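Local coordinates for diaminopropionate ammonia-lyase (Escherichia coli, PDB 4D9N), which uses pyridoxal 5'-phosphate to break down both L- and D-2,3-diaminopropionate by alpha,beta-elimination, yielding pyruvate and ammonia, at residues A[45-50]-A[61-66]; A[253-258]-A[305-310]. All blocks are in the same frame, centred on the assembly; numbering follows the deposited sequence.

Both contacts are strand pairs of one mixed seven-stranded sheet in this pyridoxal-phosphate enzyme. Across that sheet the strands run 8-12, 308-312, 254-260, 226-230, 370-375, 61-66, 47-49. Interaction 1 therefore joins its last two strands, an antiparallel edge pair, whereas interaction 2 joins two parallel strands near the other end. Their centres lie 19 Å apart and the nearest atoms about 11 Å, so they do not touch. Along the chain, interaction 1 is complete before interaction 2 begins: the first links close neighbours, 45-50 and 61-66, the second joins segments whose closest ends are 47 positions apart. Each pairs strands near one end of the sheet, and strands 226-230 and 370-375 connect the two ends.

Interaction 1. Residues A[45-50]-A[61-66]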
ATOM      1  N   THR A  45      -2.368  17.599  13.555  1.00 36.61           N
ATOM      2  CA  THR A  45      -2.188  16.468  12.649  1.00 35.74           C
ATOM      3  C   THR A  45      -3.343  15.472  12.785  1.00 35.97           C
ATOM      4  O   THR A  45      -3.857  15.265  13.885  1.00 36.11           O
ATOM      5  CB  THR A  45      -0.843  15.746  12.868  1.00 34.51           C
ATOM      6  OG1 THR A  45      -0.773  15.244  14.205  1.00 34.16           O
ATOM      7  CG2 THR A  45       0.329  16.681  12.605  1.00 33.95           C
ATOM      8  N   PRO A  46      -3.762  14.862  11.662  1.00 35.99           N
ATOM      9  CA  PRO A  46      -4.903  13.948  11.670  1.00 36.41           C
ATOM     10  C   PRO A  46      -4.770  12.823  12.692  1.00 36.16           C
ATOM     11  O   PRO A  46      -3.687  12.255  12.864  1.00 35.35           O
ATOM     12  CB  PRO A  46      -4.896  13.367  10.254  1.00 36.11           C
ATOM     13  CG  PRO A  46      -4.260  14.423   9.420  1.00 36.12           C
ATOM     14  CD  PRO A  46      -3.225  15.060  10.304  1.00 35.70           C
ATOM     15  N   LEU A  47      -5.868  12.537  13.383  1.00 36.92           N
ATOM     16  CA  LEU A  47      -5.987  11.316  14.162  1.00 37.01           C
ATOM     17  C   LEU A  47      -6.917  10.400  13.384  1.00 37.49           C
ATOM     18  O   LEU A  47      -8.138  10.574  13.402  1.00 38.65           O
ATOM     19  CB  LEU A  47      -6.531  11.595  15.565  1.00 37.56           C
ATOM     20  CG  LEU A  47      -6.607  10.389  16.507  1.00 37.56           C
ATOM     21  CD1 LEU A  47      -5.218   9.955  16.953  1.00 36.61           C
ATOM     22  CD2 LEU A  47      -7.480  10.699  17.710  1.00 38.55           C
ATOM     23  N   CYS A  48      -6.327   9.441  12.680  1.00 37.09           N
ATOM     24  CA  CYS A  48      -7.065   8.595  11.749  1.00 37.44           C
ATOM     25  C   CYS A  48      -7.677   7.384  12.447  1.00 37.81           C
ATOM     26  O   CYS A  48      -6.992   6.670  13.189  1.00 37.36           O
ATOM     27  CB  CYS A  48      -6.160   8.152  10.601  1.00 36.80           C
ATOM     28  SG  CYS A  48      -5.370   9.512   9.704  1.00 37.31           S
ATOM     29  N   ALA A  49      -8.969   7.174  12.208  1.00 38.67           N
ATOM     30  CA  ALA A  49      -9.705   6.043  12.769  1.00 39.24           C
ATOM     31  C   ALA A  49      -9.689   4.860  11.809  1.00 39.04           C
ATOM     32  O   ALA A  49     -10.351   4.880  10.767  1.00 39.45           O
ATOM     33  CB  ALA A  49     -11.138   6.446  13.100  1.00 40.37           C
ATOM     34  N   LEU A  50      -8.923   3.835  12.167  1.00 38.58           N
ATOM     35  CA  LEU A  50      -8.816   2.629  11.352  1.00 38.53           C
ATOM     36  C   LEU A  50      -9.828   1.579  11.807  1.00 39.64           C
ATOM     37  O   LEU A  50      -9.460   0.548  12.373  1.00 39.69           O
ATOM     38  CB  LEU A  50      -7.387   2.072  11.393  1.00 37.52           C
ATOM     39  CG  LEU A  50      -6.241   3.021  11.028  1.00 36.67           C
ATOM     40  CD1 LEU A  50      -4.900   2.318  11.174  1.00 35.93           C
ATOM     41  CD2 LEU A  50      -6.407   3.584   9.622  1.00 36.55           C
ATOM     42  N   LYS A  61     -11.423  -0.064  18.471  1.00 44.30           N
ATOM     43  CA  LYS A  61     -10.912   1.016  17.626  1.00 43.06           C
ATOM     44  C   LYS A  61      -9.395   1.121  17.685  1.00 41.47           C
ATOM     45  O   LYS A  61      -8.785   0.900  18.734  1.00 41.34           O
ATOM     46  CB  LYS A  61     -11.538   2.358  18.018  1.00 43.76           C
ATOM     47  CG  LYS A  61     -12.775   2.724  17.214  1.00 44.88           C
ATOM     48  CD  LYS A  61     -13.448   3.976  17.753  1.00 45.82           C
ATOM     49  CE  LYS A  61     -14.497   4.506  16.785  1.00 46.63           C
ATOM     50  NZ  LYS A  61     -13.881   5.119  15.574  1.00 45.75           N
ATOM     51  N   ILE A  62      -8.798   1.447  16.541  1.00 40.16           N
ATOM     52  CA  ILE A  62      -7.383   1.797  16.463  1.00 38.74           C
ATOM     53  C   ILE A  62      -7.283   3.220  15.923  1.00 38.17           C
ATOM     54  O   ILE A  62      -7.820   3.528  14.855  1.00 38.28           O
ATOM     55  CB  ILE A  62      -6.589   0.814  15.573  1.00 38.11           C
ATOM     56  CG1 ILE A  62      -6.669  -0.607  16.146  1.00 38.50           C
ATOM     57  CG2 ILE A  62      -5.135   1.260  15.431  1.00 36.95           C
ATOM     58  CD1 ILE A  62      -6.269  -1.700  15.178  1.00 38.21           C
ATOM     59  N   LEU A  63      -6.614   4.087  16.678  1.00 37.71           N
ATOM     60  CA  LEU A  63      -6.474   5.495  16.310  1.00 37.28           C
ATOM     61  C   LEU A  63      -5.007   5.851  16.101  1.00 36.00           C
ATOM     62  O   LEU A  63      -4.171   5.596  16.970  1.00 35.78           O
ATOM     63  CB  LEU A  63      -7.093   6.397  17.384  1.00 38.17           C
ATOM     64  CG  LEU A  63      -8.564   6.154  17.746  1.00 39.53           C
ATOM     65  CD1 LEU A  63      -8.941   6.902  19.017  1.00 40.30           C
ATOM     66  CD2 LEU A  63      -9.492   6.528  16.599  1.00 39.99           C
ATOM     67  N   VAL A  64      -4.697   6.432  14.944  1.00 35.06           N
ATOM     68  CA  VAL A  64      -3.313   6.736  14.594  1.00 33.71           C
ATOM     69  C   VAL A  64      -3.076   8.235  14.420  1.00 33.32           C
ATOM     70  O   VAL A  64      -3.675   8.874  13.553  1.00 33.52           O
ATOM     71  CB  VAL A  64      -2.850   5.965  13.335  1.00 33.27           C
ATOM     72  CG1 VAL A  64      -1.384   6.239  13.044  1.00 32.42           C
ATOM     73  CG2 VAL A  64      -3.067   4.468  13.512  1.00 33.60           C
ATOM     74  N   LYS A  65      -2.206   8.781  15.267  1.00 32.72           N
ATOM     75  CA  LYS A  65      -1.782  10.173  15.178  1.00 32.27           C
ATOM     76  C   LYS A  65      -0.728  10.288  14.082  1.00 31.44           C
ATOM     77  O   LYS A  65       0.392   9.795  14.235  1.00 30.90           O
ATOM     78  CB  LYS A  65      -1.220  10.639  16.527  1.00 32.18           C
ATOM     79  CG  LYS A  65      -0.942  12.132  16.640  1.00 32.24           C
ATOM     80  CD  LYS A  65      -2.219  12.947  16.536  1.00 33.07           C
ATOM     81  CE  LYS A  65      -1.988  14.393  16.936  1.00 33.45           C
ATOM     82  NZ  LYS A  65      -3.055  15.270  16.385  1.00 34.19           N
ATOM     83  N   ASP A  66      -1.104  10.934  12.978  1.00 31.31           N
ATOM     84  CA  ASP A  66      -0.263  11.002  11.781  1.00 30.66           C
ATOM     85  C   ASP A  66       0.660  12.217  11.792  1.00 30.41           C
ATOM     86  O   ASP A  66       0.331  13.272  11.246  1.00 30.71           O
ATOM     87  CB  ASP A  66      -1.129  10.994  10.512  1.00 30.85           C
ATOM     88  CG  ASP A  66      -0.313  10.816   9.233  1.00 30.44           C
ATOM     89  OD1 ASP A  66       0.914  10.596   9.311  1.00 29.80           O
ATOM     90  OD2 ASP A  66      -0.911  10.884   8.137  1.00 30.86           O
TER
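An antiparallel strand pair at the margin of the large mixed sheet is built from 47-49 and 61-66, whose axes approach to 4.5 Å. Cys-48 and Val-64 form the hydrogen-bonded pair, with Cys-48 N to Val-64 O at 2.8 Å and Val-64 N to Cys-48 O at 2.9 Å. Outside it the ladder continues with Asp-66 N to Pro-46 O, almost perfectly straight at 178°, and Leu-50 N to Ile-62 O. The two leucines Leu-47 and Leu-63 share one face: CG of Leu-47 stands anti to its backbone N (chi1 -176°), and CD1 reaches Leu-63 CB at 4.0 Å. On the reverse face Leu-50 CD1 lies 3.7 Å from Val-64 CG2. Ahead of strand 47-49, at Thr-45, the Lys-65 side chain, bent at chi2 (64°), crosses that of the threonine at about a right angle, bringing NZ to Thr-45 O at 2.6 Å. The same ammonium is salt-bridged to Glu-212 and hydrogen-bonded to Gln-216. A methionine in its place would probably leave the Glu-212 carboxylate without this positive partner and Thr-45 O without one of its donors. Helix 197-219, which supplies both acidic and amide partners, packs Met-217 against Leu-47 and Leu-63; helix 51-57 lies beside Ile-62, and strand 370-375 continues the sheet beyond 61-66 through backbone hydrogen bonds.

Interaction 2. Residues A[253-258]-A[305-310]; sequences LHSIIV and CATQFI
Ser-255 O accepts two backbone donors, Gln-308 N at 3.1 Å and, weakly, Thr-307 N, where the chain leaving helix 296-305 joins the parallel part of the large sheet. Thr-307 N also donates to Ser-255 OG at 3.1 Å, and Thr-307 OG1 takes the N-H of Ser-255 at 2.8 Å, so the two residues are tied by both backbone and hydroxyl groups. From there the 254-258 and 308-310 portions run parallel, their axes 25° apart: Ile-257 N meets Gln-308 O, and Ile-257 O receives Ile-310 N at 2.7 Å. Ile-256 CG2 touches Ile-310 CD1 at 3.5 Å on one face; on the other, Ile-257 CD1 packs on Ala-306 CB. Strand 226-230 continues the sheet beyond 254-260, and its His-226 stacks on His-254. Thr-307 turns CG2 away from its own amide nitrogen, which lays the methyl over the centre of the His-254 ring, a CH-pi contact 3.9 Å from the centroid. Gln-308 NE2 is held by Lys-362 O and Asp-12, leaving OE1 for the imidazole. His-254 NE2 donates to Gln-308 OE1 at 2.9 Å; OE1 lies in the plane of the His-254 ring, while NE2 stands above the Gln-308 carbonyl plane, 75° out of it.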
ATOM      1  N   LEU A 253      -4.808   3.313  31.993  1.00 51.58           N
ATOM      2  CA  LEU A 253      -4.246   3.369  30.655  1.00 48.73           C
ATOM      3  C   LEU A 253      -3.200   2.268  30.520  1.00 47.80           C
ATOM      4  O   LEU A 253      -2.191   2.264  31.233  1.00 47.45           O
ATOM      5  CB  LEU A 253      -3.607   4.738  30.394  1.00 46.73           C
ATOM      6  CG  LEU A 253      -3.755   5.429  29.030  1.00 44.90           C
ATOM      7  CD1 LEU A 253      -2.720   6.536  28.892  1.00 42.94           C
ATOM      8  CD2 LEU A 253      -3.649   4.467  27.855  1.00 44.01           C
ATOM      9  N   HIS A 254      -3.454   1.329  29.614  1.00 47.63           N
ATOM     10  CA  HIS A 254      -2.525   0.231  29.364  1.00 47.08           C
ATOM     11  C   HIS A 254      -1.483   0.673  28.368  1.00 44.32           C
ATOM     12  O   HIS A 254      -1.675   0.564  27.154  1.00 43.60           O
ATOM     13  CB  HIS A 254      -3.275  -1.007  28.876  1.00 48.54           C
ATOM     14  CG  HIS A 254      -2.499  -2.292  29.035  1.00 49.11           C
ATOM     15  ND1 HIS A 254      -2.854  -3.247  29.910  1.00 51.80           N
ATOM     16  CD2 HIS A 254      -1.352  -2.755  28.393  1.00 47.73           C
ATOM     17  CE1 HIS A 254      -1.983  -4.270  29.836  1.00 51.94           C
ATOM     18  NE2 HIS A 254      -1.064  -3.967  28.908  1.00 49.50           N
ATOM     19  N   SER A 255      -0.370   1.188  28.882  1.00 43.10           N
ATOM     20  CA  SER A 255       0.677   1.763  28.042  1.00 40.99           C
ATOM     21  C   SER A 255       1.753   0.751  27.679  1.00 40.82           C
ATOM     22  O   SER A 255       2.236   0.006  28.533  1.00 41.86           O
ATOM     23  CB  SER A 255       1.304   2.988  28.711  1.00 40.32           C
ATOM     24  OG  SER A 255       1.803   2.680  30.001  1.00 41.82           O
ATOM     25  N   ILE A 256       2.122   0.733  26.400  1.00 39.63           N
ATOM     26  CA  ILE A 256       3.109  -0.215  25.896  1.00 39.85           C
ATOM     27  C   ILE A 256       4.237   0.516  25.172  1.00 38.68           C
ATOM     28  O   ILE A 256       3.995   1.294  24.246  1.00 37.99           O
ATOM     29  CB  ILE A 256       2.470  -1.267  24.959  1.00 40.46           C
ATOM     30  CG1 ILE A 256       1.309  -1.990  25.653  1.00 42.16           C
ATOM     31  CG2 ILE A 256       3.513  -2.278  24.512  1.00 41.02           C
ATOM     32  CD1 ILE A 256       0.280  -2.569  24.705  1.00 42.70           C
ATOM     33  N   ILE A 257       5.468   0.260  25.606  1.00 38.92           N
ATOM     34  CA  ILE A 257       6.645   0.871  24.994  1.00 38.04           C
ATOM     35  C   ILE A 257       7.315  -0.130  24.055  1.00 38.54           C
ATOM     36  O   ILE A 257       7.642  -1.250  24.455  1.00 39.97           O
ATOM     37  CB  ILE A 257       7.615   1.446  26.058  1.00 38.42           C
ATOM     38  CG1 ILE A 257       7.132   2.819  26.541  1.00 37.59           C
ATOM     39  CG2 ILE A 257       9.027   1.595  25.507  1.00 38.53           C
ATOM     40  CD1 ILE A 257       5.931   2.799  27.462  1.00 38.02           C
ATOM     41  N   VAL A 258       7.503   0.290  22.807  1.00 37.62           N
ATOM     42  CA  VAL A 258       7.955  -0.592  21.737  1.00 38.26           C
ATOM     43  C   VAL A 258       9.368  -0.233  21.280  1.00 39.03           C
ATOM     44  O   VAL A 258       9.650   0.927  20.959  1.00 38.30           O
ATOM     45  CB  VAL A 258       6.979  -0.543  20.535  1.00 37.26           C
ATOM     46  CG1 VAL A 258       7.484  -1.397  19.379  1.00 37.65           C
ATOM     47  CG2 VAL A 258       5.582  -0.980  20.959  1.00 37.08           C
ATOM     48  N   CYS A 305       5.162   4.758  35.203  1.00 47.06           N
ATOM     49  CA  CYS A 305       3.813   4.730  34.620  1.00 46.50           C
ATOM     50  C   CYS A 305       3.597   3.799  33.422  1.00 45.78           C
ATOM     51  O   CYS A 305       2.458   3.603  32.990  1.00 45.64           O
ATOM     52  CB  CYS A 305       3.365   6.152  34.266  1.00 46.36           C
ATOM     53  SG  CYS A 305       3.253   7.267  35.688  1.00 47.20           S
ATOM     54  N   ALA A 306       4.675   3.231  32.884  1.00 45.45           N
ATOM     55  CA  ALA A 306       4.555   2.266  31.788  1.00 44.78           C
ATOM     56  C   ALA A 306       4.042   0.924  32.302  1.00 45.38           C
ATOM     57  O   ALA A 306       4.490   0.434  33.342  1.00 46.23           O
ATOM     58  CB  ALA A 306       5.880   2.092  31.060  1.00 44.38           C
ATOM     59  N   THR A 307       3.093   0.345  31.573  1.00 45.11           N
ATOM     60  CA  THR A 307       2.508  -0.941  31.940  1.00 45.57           C
ATOM     61  C   THR A 307       3.408  -2.081  31.468  1.00 45.82           C
ATOM     62  O   THR A 307       3.757  -2.969  32.252  1.00 46.41           O
ATOM     63  CB  THR A 307       1.090  -1.112  31.355  1.00 45.23           C
ATOM     64  OG1 THR A 307       0.392   0.139  31.400  1.00 44.75           O
ATOM     65  CG2 THR A 307       0.309  -2.163  32.136  1.00 46.14           C
ATOM     66  N   GLN A 308       3.789  -2.040  30.190  1.00 45.26           N
ATOM     67  CA  GLN A 308       4.606  -3.093  29.584  1.00 45.73           C
ATOM     68  C   GLN A 308       5.680  -2.560  28.635  1.00 45.21           C
ATOM     69  O   GLN A 308       5.514  -1.501  28.025  1.00 44.57           O
ATOM     70  CB  GLN A 308       3.711  -4.103  28.856  1.00 45.83           C
ATOM     71  CG  GLN A 308       2.904  -5.005  29.783  1.00 46.72           C
ATOM     72  CD  GLN A 308       1.820  -5.786  29.062  1.00 47.22           C
ATOM     73  OE1 GLN A 308       1.319  -5.365  28.018  1.00 46.67           O
ATOM     74  NE2 GLN A 308       1.447  -6.930  29.624  1.00 48.35           N
ATOM     75  N   PHE A 309       6.781  -3.303  28.530  1.00 45.85           N
ATOM     76  CA  PHE A 309       7.840  -3.016  27.563  1.00 45.59           C
ATOM     77  C   PHE A 309       7.913  -4.130  26.521  1.00 45.80           C
ATOM     78  O   PHE A 309       7.831  -5.313  26.864  1.00 46.95           O
ATOM     79  CB  PHE A 309       9.206  -2.892  28.249  1.00 46.46           C
ATOM     80  CG  PHE A 309       9.231  -1.942  29.414  1.00 46.76           C
ATOM     81  CD1 PHE A 309       9.336  -2.425  30.715  1.00 47.64           C
ATOM     82  CD2 PHE A 309       9.172  -0.565  29.216  1.00 46.27           C
ATOM     83  CE1 PHE A 309       9.369  -1.556  31.796  1.00 48.07           C
ATOM     84  CE2 PHE A 309       9.204   0.309  30.295  1.00 46.63           C
ATOM     85  CZ  PHE A 309       9.303  -0.188  31.586  1.00 47.48           C
ATOM     86  N   ILE A 310       8.070  -3.748  25.253  1.00 44.97           N
ATOM     87  CA  ILE A 310       8.199  -4.718  24.166  1.00 44.88           C
ATOM     88  C   ILE A 310       9.538  -4.602  23.439  1.00 45.12           C
ATOM     89  O   ILE A 310       9.952  -3.511  23.034  1.00 44.57           O
ATOM     90  CB  ILE A 310       7.025  -4.631  23.159  1.00 44.10           C
ATOM     91  CG1 ILE A 310       5.740  -5.178  23.793  1.00 44.31           C
ATOM     92  CG2 ILE A 310       7.345  -5.392  21.873  1.00 44.09           C
ATOM     93  CD1 ILE A 310       4.531  -5.148  22.880  1.00 43.60           C
TER